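Local coordinates for protein soluble lytic murein transglycosylase (Escherichia coli, PDB 1SLY) that cleaves the glycosidic bonds between N-acetylmuramic acid and N-acetylglucosamine in peptidoglycan, forming a 1,6-anhydro bond in the muramic acid product, at residues S548-N553 and G586-V591; R476-W481 and L494-P499; K464-S469 and Y533-Y538. All blocks are in the same frame, centred on the assembly; numbering follows the deposited sequence.

Contact 1: S548-N553 and G586-V591. With BLG (4-O-(4-O-sulfonyl-N-acetylglucosamininyl)-5-methylhydroxy-L-proline-taurine), chain B.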
loop_
_atom_site.group_PDB
_atom_site.type_symbol
_atom_site.label_atom_id
_atom_site.label_comp_id
_atom_site.label_asym_id
_atom_site.label_seq_id
_atom_site.Cartn_x
_atom_site.Cartn_y
_atom_site.Cartn_z
ATOM N N SER A 548 10.207 4.029 19.916
ATOM C CA SER A 548 8.742 3.915 20.022
ATOM C C SER A 548 8.006 3.892 18.680
ATOM O O SER A 548 7.153 3.017 18.474
ATOM C CB SER A 548 8.132 5.042 20.845
ATOM O OG SER A 548 8.614 6.333 20.526
ATOM N N SER A 549 8.339 4.745 17.716
ATOM C CA SER A 549 7.724 4.662 16.386
ATOM C C SER A 549 7.967 3.327 15.672
ATOM O O SER A 549 7.024 2.697 15.162
ATOM C CB SER A 549 8.259 5.755 15.465
ATOM O OG SER A 549 8.013 7.069 15.922
ATOM N N ALA A 550 9.201 2.802 15.586
ATOM C CA ALA A 550 9.386 1.492 14.917
ATOM C C ALA A 550 8.727 0.336 15.695
ATOM O O ALA A 550 8.275 -0.644 15.107
ATOM C CB ALA A 550 10.879 1.233 14.745
ATOM N N ALA A 551 8.651 0.461 17.036
ATOM C CA ALA A 551 7.977 -0.500 17.930
ATOM C C ALA A 551 6.453 -0.497 17.732
ATOM O O ALA A 551 5.866 -1.574 17.657
ATOM C CB ALA A 551 8.287 -0.173 19.386
ATOM N N TYR A 552 5.785 0.658 17.607
ATOM C CA TYR A 552 4.347 0.719 17.318
ATOM C C TYR A 552 3.968 0.037 15.986
ATOM O O TYR A 552 2.961 -0.665 15.903
ATOM C CB TYR A 552 3.927 2.200 17.326
ATOM C CG TYR A 552 2.433 2.475 17.286
ATOM C CD1 TYR A 552 1.708 2.476 16.094
ATOM C CD2 TYR A 552 1.745 2.801 18.455
ATOM C CE1 TYR A 552 0.357 2.783 16.073
ATOM C CE2 TYR A 552 0.396 3.104 18.449
ATOM C CZ TYR A 552 -0.296 3.106 17.252
ATOM O OH TYR A 552 -1.634 3.429 17.231
ATOM N N ASN A 553 4.782 0.192 14.949
ATOM C CA ASN A 553 4.565 -0.438 13.628
ATOM C C ASN A 553 4.966 -1.922 13.418
ATOM O O ASN A 553 4.351 -2.672 12.634
ATOM C CB ASN A 553 5.295 0.439 12.595
ATOM C CG ASN A 553 5.167 -0.081 11.187
ATOM O OD1 ASN A 553 6.102 -0.550 10.549
ATOM N ND2 ASN A 553 3.961 -0.079 10.707
ATOM N N GLY A 586 10.674 3.473 6.285
ATOM C CA GLY A 586 9.919 4.609 5.748
ATOM C C GLY A 586 9.061 5.291 6.798
ATOM O O GLY A 586 9.009 6.515 6.876
ATOM N N TYR A 587 8.460 4.462 7.662
ATOM C CA TYR A 587 7.635 4.872 8.789
ATOM C C TYR A 587 8.315 5.773 9.789
ATOM O O TYR A 587 7.755 6.822 10.120
ATOM C CB TYR A 587 7.135 3.653 9.533
ATOM C CG TYR A 587 6.063 3.921 10.567
ATOM C CD1 TYR A 587 6.366 4.239 11.882
ATOM C CD2 TYR A 587 4.727 3.848 10.200
ATOM C CE1 TYR A 587 5.371 4.475 12.804
ATOM C CE2 TYR A 587 3.726 4.089 11.113
ATOM C CZ TYR A 587 4.061 4.392 12.403
ATOM O OH TYR A 587 3.078 4.590 13.303
ATOM N N VAL A 588 9.507 5.395 10.274
ATOM C CA VAL A 588 10.189 6.232 11.285
ATOM C C VAL A 588 10.547 7.556 10.620
ATOM O O VAL A 588 10.369 8.605 11.262
ATOM C CB VAL A 588 11.515 5.588 11.891
ATOM C CG1 VAL A 588 12.103 6.521 12.944
ATOM C CG2 VAL A 588 11.218 4.244 12.549
ATOM N N LYS A 589 10.928 7.537 9.321
ATOM C CA LYS A 589 11.291 8.768 8.618
ATOM C C LYS A 589 10.140 9.725 8.486
ATOM O O LYS A 589 10.324 10.945 8.721
ATOM C CB LYS A 589 11.770 8.517 7.255
ATOM C CG LYS A 589 12.985 7.620 7.249
ATOM C CD LYS A 589 13.899 7.977 6.095
ATOM C CE LYS A 589 15.108 7.060 6.042
ATOM N NZ LYS A 589 15.016 5.972 5.007
ATOM N N ASN A 590 8.927 9.226 8.176
ATOM C CA ASN A 590 7.783 10.161 8.123
ATOM C C ASN A 590 7.234 10.609 9.449
ATOM O O ASN A 590 6.944 11.812 9.543
ATOM C CB ASN A 590 6.606 9.641 7.424
ATOM C CG ASN A 590 6.844 9.434 5.953
ATOM O OD1 ASN A 590 6.191 8.580 5.373
ATOM N ND2 ASN A 590 7.729 10.115 5.255
ATOM N N VAL A 591 7.142 9.725 10.460
ATOM C CA VAL A 591 6.659 10.165 11.785
ATOM C C VAL A 591 7.587 11.218 12.430
ATOM O O VAL A 591 7.073 12.242 12.901
ATOM C CB VAL A 591 6.480 8.920 12.706
ATOM C CG1 VAL A 591 6.153 9.319 14.121
ATOM C CG2 VAL A 591 5.301 8.102 12.201
HETATM C C1 BLG B . 1.454 -3.471 14.594
HETATM C C2 BLG B . 0.849 -3.471 16.008
HETATM C C3 BLG B . 1.866 -4.129 16.947
HETATM C C4 BLG B . 2.341 -5.480 16.391
HETATM C C5 BLG B . 2.807 -5.382 14.924
HETATM O O5 BLG B . 1.808 -4.761 14.128
HETATM O O1 BLG B . 0.486 -2.908 13.795
HETATM N N2 BLG B . 0.476 -2.126 16.421
HETATM C C7 BLG B . -0.735 -1.725 16.755
HETATM O O7 BLG B . -1.707 -2.474 16.818
HETATM C C8 BLG B . -0.857 -0.283 17.170
HETATM O O3 BLG B . 1.331 -4.354 18.241
HETATM O O4 BLG B . 3.433 -5.874 17.220
HETATM S S4 BLG B . 3.328 -7.142 18.148
HETATM O O41 BLG B . 1.934 -7.426 18.462
HETATM O O42 BLG B . 4.018 -6.853 19.386
HETATM O O43 BLG B . 3.986 -8.247 17.481
HETATM C C6 BLG B . 3.074 -6.731 14.287
HETATM O O6 BLG B . 2.615 -7.814 15.074
HETATM C CA BLG B . -0.100 -1.344 12.307
HETATM C CB BLG B . 0.886 -2.454 12.596
HETATM C CG BLG B . 0.585 -3.395 11.460
HETATM C CD BLG B . 0.587 -2.382 10.274
HETATM N N BLG B . 0.158 -1.068 10.902
HETATM C C9 BLG B . -0.008 -0.156 13.240
HETATM O O9 BLG B . 1.029 0.621 12.652
HETATM C C10 BLG B . -0.324 -2.724 9.093
HETATM O O10 BLG B . -1.542 -2.939 9.119
HETATM N N3 BLG B . 0.369 -2.601 7.980
HETATM C C11 BLG B . -0.143 -2.787 6.657
HETATM C C12 BLG B . -0.079 -4.262 6.317
HETATM S S BLG B . -0.400 -4.276 4.528
HETATM O OS1 BLG B . -0.772 -5.717 4.200
HETATM O OS2 BLG B . -1.444 -3.234 4.186
HETATM O OS3 BLG B . 0.836 -3.818 3.777
#
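Asn553 lies flat on the ring of Tyr587: its CB stands 3.9 Å from the ring centroid, almost on the normal, a CH-pi contact over the centre of one face. The amide lies over the same face, nearly parallel to it (13° between the planes), the two side chains running in opposite senses. The CG of Tyr587 is anti to the backbone N (chi1 -169°), which carries the ring in between Asn553 and its own helix, where Val591 CG2 covers the opposite face toward the rim. Further along, Ser549 O comes within 3.4 Å of Tyr587 CE1, approaching the ring obliquely. Beside this sandwich Ala550 CB meets Val588 CG2 at 3.7 Å, and Ser549 OG, which is hydrogen-bonded to Arg545 O, touches Val591 CG1.

The bound bulgecin A lies against the 548-553 helix. Its N2 donates to Tyr552 O over 2.9 Å, while its acetyl methyl C8 rests over one face of the Tyr552 ring, 3.4 Å from CZ.

A second shell fixes these groups. Tyr552 OH is hydrogen-bonded to Met495 O, Asn553 OD1 to Thr584 OG1, and Tyr587 OH to the carboxylate of Glu478, the predicted catalytic residue. The axes of the two short helical segments pass 9.0 Å apart at 130°; the 548-553 side, through Tyr552 and Asn553, lines the inhibitor-binding cleft of the lysozyme-like transglycosylase domain, and helix 582-601 backs it.

Contact 2: R476-W481 and L494-P499. With BLG (4-O-(4-O-sulfonyl-N-acetylglucosamininyl)-5-methylhydroxy-L-proline-taurine), chain B.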
loop_
_atom_site.group_PDB
_atom_site.type_symbol
_atom_site.label_atom_id
_atom_site.label_comp_id
_atom_site.label_asym_id
_atom_site.label_seq_id
_atom_site.Cartn_x
_atom_site.Cartn_y
_atom_site.Cartn_z
ATOM N N ARG A 476 -1.567 10.939 11.872
ATOM C CA ARG A 476 -1.338 11.518 10.525
ATOM C C ARG A 476 -0.722 10.528 9.543
ATOM O O ARG A 476 -1.251 10.317 8.468
ATOM C CB ARG A 476 -0.418 12.720 10.622
ATOM C CG ARG A 476 0.004 13.481 9.400
ATOM C CD ARG A 476 -1.162 13.988 8.615
ATOM N NE ARG A 476 -1.130 13.050 7.547
ATOM C CZ ARG A 476 -0.618 13.291 6.349
ATOM N NH1 ARG A 476 -0.323 14.500 5.932
ATOM N NH2 ARG A 476 -0.495 12.307 5.478
ATOM N N GLN A 477 0.329 9.856 9.931
ATOM C CA GLN A 477 0.948 8.837 9.121
ATOM C C GLN A 477 0.075 7.588 8.962
ATOM O O GLN A 477 0.002 6.972 7.906
ATOM C CB GLN A 477 2.303 8.520 9.789
ATOM C CG GLN A 477 3.011 7.208 9.444
ATOM C CD GLN A 477 3.481 7.145 8.016
ATOM O OE1 GLN A 477 3.573 6.072 7.477
ATOM N NE2 GLN A 477 3.827 8.182 7.299
ATOM N N GLU A 478 -0.594 7.159 10.024
ATOM C CA GLU A 478 -1.311 5.886 9.962
ATOM C C GLU A 478 -2.545 5.902 9.089
ATOM O O GLU A 478 -2.780 5.052 8.258
ATOM C CB GLU A 478 -1.695 5.471 11.356
ATOM C CG GLU A 478 -0.536 4.962 12.172
ATOM C CD GLU A 478 0.034 3.572 11.819
ATOM O OE1 GLU A 478 -0.439 2.852 10.902
ATOM O OE2 GLU A 478 1.007 3.170 12.495
ATOM N N SER A 479 -3.318 6.925 9.255
ATOM C CA SER A 479 -4.624 6.999 8.629
ATOM C C SER A 479 -4.810 8.260 7.812
ATOM O O SER A 479 -5.925 8.463 7.340
ATOM C CB SER A 479 -5.701 7.000 9.707
ATOM O OG SER A 479 -5.631 8.228 10.446
ATOM N N ALA A 480 -3.875 9.201 7.759
ATOM C CA ALA A 480 -4.083 10.421 7.005
ATOM C C ALA A 480 -5.439 11.085 7.330
ATOM O O ALA A 480 -6.251 11.478 6.499
ATOM C CB ALA A 480 -3.937 10.021 5.556
ATOM N N TRP A 481 -5.745 10.950 8.617
ATOM C CA TRP A 481 -6.948 11.464 9.287
ATOM C C TRP A 481 -8.374 11.022 8.945
ATOM O O TRP A 481 -9.373 11.716 9.202
ATOM C CB TRP A 481 -6.863 12.975 9.224
ATOM C CG TRP A 481 -5.694 13.543 9.976
ATOM C CD1 TRP A 481 -4.691 14.362 9.497
ATOM C CD2 TRP A 481 -5.487 13.383 11.386
ATOM N NE1 TRP A 481 -3.896 14.733 10.550
ATOM C CE2 TRP A 481 -4.360 14.146 11.714
ATOM C CE3 TRP A 481 -6.155 12.676 12.390
ATOM C CZ2 TRP A 481 -3.894 14.215 13.026
ATOM C CZ3 TRP A 481 -5.684 12.754 13.684
ATOM C CH2 TRP A 481 -4.561 13.520 13.987
ATOM N N LEU A 494 -8.266 5.711 13.301
ATOM C CA LEU A 494 -7.397 6.891 13.400
ATOM C C LEU A 494 -5.901 6.603 13.687
ATOM O O LEU A 494 -5.041 7.176 13.042
ATOM C CB LEU A 494 -8.034 7.786 14.472
ATOM C CG LEU A 494 -7.987 9.264 14.193
ATOM C CD1 LEU A 494 -8.810 9.469 12.966
ATOM C CD2 LEU A 494 -8.584 10.118 15.299
ATOM N N MET A 495 -5.556 5.704 14.595
ATOM C CA MET A 495 -4.204 5.284 14.885
ATOM C C MET A 495 -3.935 3.852 14.468
ATOM O O MET A 495 -2.946 3.235 14.840
ATOM C CB MET A 495 -3.954 5.432 16.341
ATOM C CG MET A 495 -3.730 6.877 16.553
ATOM S SD MET A 495 -3.881 7.308 18.277
ATOM C CE MET A 495 -2.167 7.074 18.754
ATOM N N GLN A 496 -4.799 3.290 13.662
ATOM C CA GLN A 496 -4.610 1.964 13.109
ATOM C C GLN A 496 -4.131 0.872 14.041
ATOM O O GLN A 496 -3.155 0.174 13.800
ATOM C CB GLN A 496 -3.659 2.063 11.927
ATOM C CG GLN A 496 -4.199 2.842 10.746
ATOM C CD GLN A 496 -5.220 2.056 9.977
ATOM O OE1 GLN A 496 -4.906 1.119 9.265
ATOM N NE2 GLN A 496 -6.483 2.348 10.105
ATOM N N ILE A 497 -4.951 0.727 15.067
ATOM C CA ILE A 497 -4.791 -0.223 16.181
ATOM C C ILE A 497 -5.231 -1.602 15.769
ATOM O O ILE A 497 -6.347 -1.773 15.281
ATOM C CB ILE A 497 -5.642 0.199 17.390
ATOM C CG1 ILE A 497 -5.245 1.596 17.819
ATOM C CG2 ILE A 497 -5.387 -0.718 18.541
ATOM C CD1 ILE A 497 -6.142 2.424 18.689
ATOM N N MET A 498 -4.373 -2.574 15.896
ATOM C CA MET A 498 -4.776 -3.937 15.582
ATOM C C MET A 498 -5.734 -4.452 16.677
ATOM O O MET A 498 -5.527 -4.153 17.853
ATOM C CB MET A 498 -3.542 -4.847 15.500
ATOM C CG MET A 498 -2.589 -4.630 14.359
ATOM S SD MET A 498 -3.081 -5.461 12.843
ATOM C CE MET A 498 -2.467 -7.050 13.374
ATOM N N PRO A 499 -6.769 -5.260 16.390
ATOM C CA PRO A 499 -7.663 -5.876 17.377
ATOM C C PRO A 499 -6.945 -6.555 18.535
ATOM O O PRO A 499 -7.202 -6.230 19.698
ATOM C CB PRO A 499 -8.476 -6.841 16.566
ATOM C CG PRO A 499 -8.562 -6.108 15.274
ATOM C CD PRO A 499 -7.157 -5.719 15.046
HETATM C C1 BLG B . 1.454 -3.471 14.594
HETATM C C2 BLG B . 0.849 -3.471 16.008
HETATM C C3 BLG B . 1.866 -4.129 16.947
HETATM C C4 BLG B . 2.341 -5.480 16.391
HETATM C C5 BLG B . 2.807 -5.382 14.924
HETATM O O5 BLG B . 1.808 -4.761 14.128
HETATM O O1 BLG B . 0.486 -2.908 13.795
HETATM N N2 BLG B . 0.476 -2.126 16.421
HETATM C C7 BLG B . -0.735 -1.725 16.755
HETATM O O7 BLG B . -1.707 -2.474 16.818
HETATM C C8 BLG B . -0.857 -0.283 17.170
HETATM O O3 BLG B . 1.331 -4.354 18.241
HETATM O O4 BLG B . 3.433 -5.874 17.220
HETATM S S4 BLG B . 3.328 -7.142 18.148
HETATM O O41 BLG B . 1.934 -7.426 18.462
HETATM O O42 BLG B . 4.018 -6.853 19.386
HETATM O O43 BLG B . 3.986 -8.247 17.481
HETATM C C6 BLG B . 3.074 -6.731 14.287
HETATM O O6 BLG B . 2.615 -7.814 15.074
HETATM C CA BLG B . -0.100 -1.344 12.307
HETATM C CB BLG B . 0.886 -2.454 12.596
HETATM C CG BLG B . 0.585 -3.395 11.460
HETATM C CD BLG B . 0.587 -2.382 10.274
HETATM N N BLG B . 0.158 -1.068 10.902
HETATM C C9 BLG B . -0.008 -0.156 13.240
HETATM O O9 BLG B . 1.029 0.621 12.652
HETATM C C10 BLG B . -0.324 -2.724 9.093
HETATM O O10 BLG B . -1.542 -2.939 9.119
HETATM N N3 BLG B . 0.369 -2.601 7.980
HETATM C C11 BLG B . -0.143 -2.787 6.657
HETATM C C12 BLG B . -0.079 -4.262 6.317
HETATM S S BLG B . -0.400 -4.276 4.528
HETATM O OS1 BLG B . -0.772 -5.717 4.200
HETATM O OS2 BLG B . -1.444 -3.234 4.186
HETATM O OS3 BLG B . 0.836 -3.818 3.777
#
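Glu478 turns its CG anti to its own carbonyl carbon (chi1 -74°) and bends again at chi2 (-73°), bringing the carboxylate past Gln496 and up to the bound bulgecin A. Gln496 has a similar double bend, and the two side chains meet by their aliphatic parts: Glu478 CB lies 3.7 Å from Gln496 CG, and Glu478 OE1 rests 3.5 Å from Gln496 CB. The amide end leads elsewhere, with NE2 hydrogen-bonded to Gly493 O. Glu478 OE2 accepts a 2.6 Å hydrogen bond from O9 of the inhibitor, so that, with Tyr587 OH, two hydroxyls grip one carboxylate oxygen.

This is the inhibitor pocket and probable active site of the Slt-type domain, with Glu478 the predicted catalytic residue near the end of helix 468-479. Gln496 and Ile497 form a G1 beta bulge opposite Ser492. Beyond it, Met498 N donates to O7 of the inhibitor's acetamido group over 2.8 Å at a nearly straight 166°, and Met498 CG lies 3.4 Å from the same O7.

Behind the carboxylate, Ser479 OG stands 2.9 Å from Leu494 O and is also within hydrogen-bonding reach of Ala475 O. Leu494 CD1 approaches the edge of the Trp481 ring, 4.2 Å from CE3.

Contact 3: K464-S469 and Y533-Y538. With BLG (4-O-(4-O-sulfonyl-N-acetylglucosamininyl)-5-methylhydroxy-L-proline-taurine), chain B.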
loop_
_atom_site.group_PDB
_atom_site.type_symbol
_atom_site.label_atom_id
_atom_site.label_comp_id
_atom_site.label_asym_id
_atom_site.label_seq_id
_atom_site.Cartn_x
_atom_site.Cartn_y
_atom_site.Cartn_z
ATOM N N LYS A 464 -0.009 11.707 30.300
ATOM C CA LYS A 464 0.934 10.814 29.658
ATOM C C LYS A 464 2.278 11.501 29.373
ATOM O O LYS A 464 2.355 12.735 29.338
ATOM C CB LYS A 464 0.271 10.321 28.396
ATOM C CG LYS A 464 -0.503 9.054 28.610
ATOM C CD LYS A 464 -0.966 8.417 27.310
ATOM C CE LYS A 464 -2.230 7.609 27.537
ATOM N NZ LYS A 464 -3.347 8.449 28.076
ATOM N N GLU A 465 3.380 10.778 29.192
ATOM C CA GLU A 465 4.645 11.469 28.896
ATOM C C GLU A 465 4.873 11.783 27.399
ATOM O O GLU A 465 5.692 12.645 27.083
ATOM C CB GLU A 465 5.809 10.634 29.394
ATOM C CG GLU A 465 5.655 9.957 30.738
ATOM C CD GLU A 465 6.837 9.070 31.090
ATOM O OE1 GLU A 465 6.887 7.884 30.663
ATOM O OE2 GLU A 465 7.727 9.586 31.804
ATOM N N ILE A 466 4.236 11.010 26.493
ATOM C CA ILE A 466 4.292 11.213 25.039
ATOM C C ILE A 466 3.811 12.583 24.636
ATOM O O ILE A 466 2.733 12.990 25.038
ATOM C CB ILE A 466 3.436 10.242 24.215
ATOM C CG1 ILE A 466 1.947 10.306 24.583
ATOM C CG2 ILE A 466 4.073 8.891 24.395
ATOM C CD1 ILE A 466 1.030 9.306 23.919
ATOM N N PRO A 467 4.583 13.410 23.915
ATOM C CA PRO A 467 4.076 14.721 23.526
ATOM C C PRO A 467 2.858 14.592 22.647
ATOM O O PRO A 467 2.669 13.623 21.915
ATOM C CB PRO A 467 5.291 15.394 22.879
ATOM C CG PRO A 467 6.321 14.379 22.679
ATOM C CD PRO A 467 6.065 13.360 23.741
ATOM N N GLN A 468 2.000 15.579 22.750
ATOM C CA GLN A 468 0.818 15.632 21.885
ATOM C C GLN A 468 1.166 15.542 20.371
ATOM O O GLN A 468 0.668 14.649 19.680
ATOM C CB GLN A 468 0.069 16.925 22.184
ATOM C CG GLN A 468 -1.326 16.892 21.612
ATOM C CD GLN A 468 -2.069 18.215 21.579
ATOM O OE1 GLN A 468 -2.765 18.461 20.608
ATOM N NE2 GLN A 468 -2.046 19.140 22.518
ATOM N N SER A 469 2.072 16.384 19.843
ATOM C CA SER A 469 2.501 16.415 18.425
ATOM C C SER A 469 2.989 15.077 17.907
ATOM O O SER A 469 2.776 14.713 16.758
ATOM C CB SER A 469 3.629 17.359 18.226
ATOM O OG SER A 469 4.671 16.924 19.096
ATOM N N TYR A 533 -1.371 2.524 23.965
ATOM C CA TYR A 533 -0.301 1.699 23.365
ATOM C C TYR A 533 0.992 2.482 23.007
ATOM O O TYR A 533 2.108 2.008 23.235
ATOM C CB TYR A 533 -0.766 1.037 22.095
ATOM C CG TYR A 533 0.193 -0.059 21.697
ATOM C CD1 TYR A 533 0.453 -1.099 22.577
ATOM C CD2 TYR A 533 0.809 -0.081 20.441
ATOM C CE1 TYR A 533 1.289 -2.129 22.205
ATOM C CE2 TYR A 533 1.649 -1.120 20.066
ATOM C CZ TYR A 533 1.870 -2.136 20.955
ATOM O OH TYR A 533 2.629 -3.205 20.587
ATOM N N LEU A 534 0.900 3.699 22.475
ATOM C CA LEU A 534 2.068 4.515 22.231
ATOM C C LEU A 534 2.819 4.918 23.506
ATOM O O LEU A 534 4.045 4.880 23.474
ATOM C CB LEU A 534 1.609 5.708 21.442
ATOM C CG LEU A 534 2.719 6.576 20.855
ATOM C CD1 LEU A 534 3.776 5.760 20.121
ATOM C CD2 LEU A 534 2.018 7.570 19.957
ATOM N N GLN A 535 2.196 5.262 24.640
ATOM C CA GLN A 535 2.899 5.538 25.925
ATOM C C GLN A 535 3.514 4.278 26.500
ATOM O O GLN A 535 4.577 4.288 27.096
ATOM C CB GLN A 535 1.916 6.128 26.932
ATOM C CG GLN A 535 2.225 6.275 28.387
ATOM C CD GLN A 535 3.436 7.106 28.654
ATOM O OE1 GLN A 535 3.547 8.265 28.270
ATOM N NE2 GLN A 535 4.383 6.547 29.355
ATOM N N TYR A 536 2.891 3.154 26.305
ATOM C CA TYR A 536 3.469 1.907 26.722
ATOM C C TYR A 536 4.786 1.654 26.017
ATOM O O TYR A 536 5.768 1.344 26.694
ATOM C CB TYR A 536 2.535 0.805 26.395
ATOM C CG TYR A 536 3.177 -0.540 26.560
ATOM C CD1 TYR A 536 3.628 -0.907 27.802
ATOM C CD2 TYR A 536 3.286 -1.417 25.514
ATOM C CE1 TYR A 536 4.167 -2.132 27.997
ATOM C CE2 TYR A 536 3.827 -2.651 25.715
ATOM C CZ TYR A 536 4.259 -2.998 26.954
ATOM O OH TYR A 536 4.785 -4.248 27.211
ATOM N N VAL A 537 4.757 1.731 24.683
ATOM C CA VAL A 537 5.913 1.559 23.754
ATOM C C VAL A 537 7.018 2.658 23.957
ATOM O O VAL A 537 8.209 2.401 24.066
ATOM C CB VAL A 537 5.112 1.485 22.405
ATOM C CG1 VAL A 537 5.584 2.383 21.305
ATOM C CG2 VAL A 537 5.146 0.032 22.012
ATOM N N TYR A 538 6.667 3.898 24.212
ATOM C CA TYR A 538 7.592 4.982 24.495
ATOM C C TYR A 538 8.366 4.740 25.781
ATOM O O TYR A 538 9.597 4.670 25.752
ATOM C CB TYR A 538 6.769 6.254 24.570
ATOM C CG TYR A 538 7.401 7.597 24.678
ATOM C CD1 TYR A 538 7.976 8.170 23.568
ATOM C CD2 TYR A 538 7.324 8.345 25.837
ATOM C CE1 TYR A 538 8.465 9.461 23.587
ATOM C CE2 TYR A 538 7.799 9.652 25.882
ATOM C CZ TYR A 538 8.373 10.198 24.741
ATOM O OH TYR A 538 8.865 11.483 24.727
HETATM C C1 BLG B . 1.454 -3.471 14.594
HETATM C C2 BLG B . 0.849 -3.471 16.008
HETATM C C3 BLG B . 1.866 -4.129 16.947
HETATM C C4 BLG B . 2.341 -5.480 16.391
HETATM C C5 BLG B . 2.807 -5.382 14.924
HETATM O O5 BLG B . 1.808 -4.761 14.128
HETATM O O1 BLG B . 0.486 -2.908 13.795
HETATM N N2 BLG B . 0.476 -2.126 16.421
HETATM C C7 BLG B . -0.735 -1.725 16.755
HETATM O O7 BLG B . -1.707 -2.474 16.818
HETATM C C8 BLG B . -0.857 -0.283 17.170
HETATM O O3 BLG B . 1.331 -4.354 18.241
HETATM O O4 BLG B . 3.433 -5.874 17.220
HETATM S S4 BLG B . 3.328 -7.142 18.148
HETATM O O41 BLG B . 1.934 -7.426 18.462
HETATM O O42 BLG B . 4.018 -6.853 19.386
HETATM O O43 BLG B . 3.986 -8.247 17.481
HETATM C C6 BLG B . 3.074 -6.731 14.287
HETATM O O6 BLG B . 2.615 -7.814 15.074
HETATM C CA BLG B . -0.100 -1.344 12.307
HETATM C CB BLG B . 0.886 -2.454 12.596
HETATM C CG BLG B . 0.585 -3.395 11.460
HETATM C CD BLG B . 0.587 -2.382 10.274
HETATM N N BLG B . 0.158 -1.068 10.902
HETATM C C9 BLG B . -0.008 -0.156 13.240
HETATM O O9 BLG B . 1.029 0.621 12.652
HETATM C C10 BLG B . -0.324 -2.724 9.093
HETATM O O10 BLG B . -1.542 -2.939 9.119
HETATM N N3 BLG B . 0.369 -2.601 7.980
HETATM C C11 BLG B . -0.143 -2.787 6.657
HETATM C C12 BLG B . -0.079 -4.262 6.317
HETATM S S BLG B . -0.400 -4.276 4.528
HETATM O OS1 BLG B . -0.772 -5.717 4.200
HETATM O OS2 BLG B . -1.444 -3.234 4.186
HETATM O OS3 BLG B . 0.836 -3.818 3.777
#
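Ile466 presses its CG2 onto one face of Tyr538, 3.8 Å from the ring centroid and offset toward the rim, in a CH-pi contact that forms the tightly packed side. This methyl is anti to the carbonyl carbon of Ile466, while CG1, at chi1 59°, carries CD1 toward Leu534 CB. At the hydroxyl end of Tyr538, Pro467 CD approaches obliquely, 3.5 Å from OH.

The solvent side is polar. Gln535 bends at chi2 (58°) to bring its amide up to the backbone N-H groups of Glu465 and Ile466, where OE1 accepts from Glu465 N at 2.7 Å, the donor lying above the carbonyl plane, and more weakly from Ile466 N at 3.3 Å. Its NE2 donates nearly in the amide plane to the anti lone pair of OE1 of the exposed Glu465, 3.1 Å away. Lys464 lays its CD against Gln535 CB, but its NZ turns back to Tyr460 O. Replacing Gln535 by alanine removes the amide and is likely to leave both backbone N-H groups without this acceptor, and the Glu465 carboxylate without its NE2 partner.

Packing and Gln535 bonds together join the lead-in of helix 468-479 to helix 523-540, which also carries Tyr533, bonded through OH to O3 of bulgecin A, within the lysozyme-like, all-helical Slt-type domain.

How the contacts relate
All three contacts cluster in the C-terminal catalytic part of this largely helical chain, and each has a residue touching bulgecin A. Contact 2 is nested within the loop closed by contact 3, and contact 1 follows both. Contacts 2 and 3 share helix 468-479, with centres about 15 Å apart and no direct touch; contacts 1 and 2, about 12 Å apart, are joined by two hydroxyl bonds from the tyrosines of contact 1 to contact 2. Contacts 1 and 3, about 13 Å between centres, meet where the successive helices 523-540 and 545-554 pack together. Segments distant in sequence are thereby gathered round one inhibitor site, with contact 3 reaching outward from it.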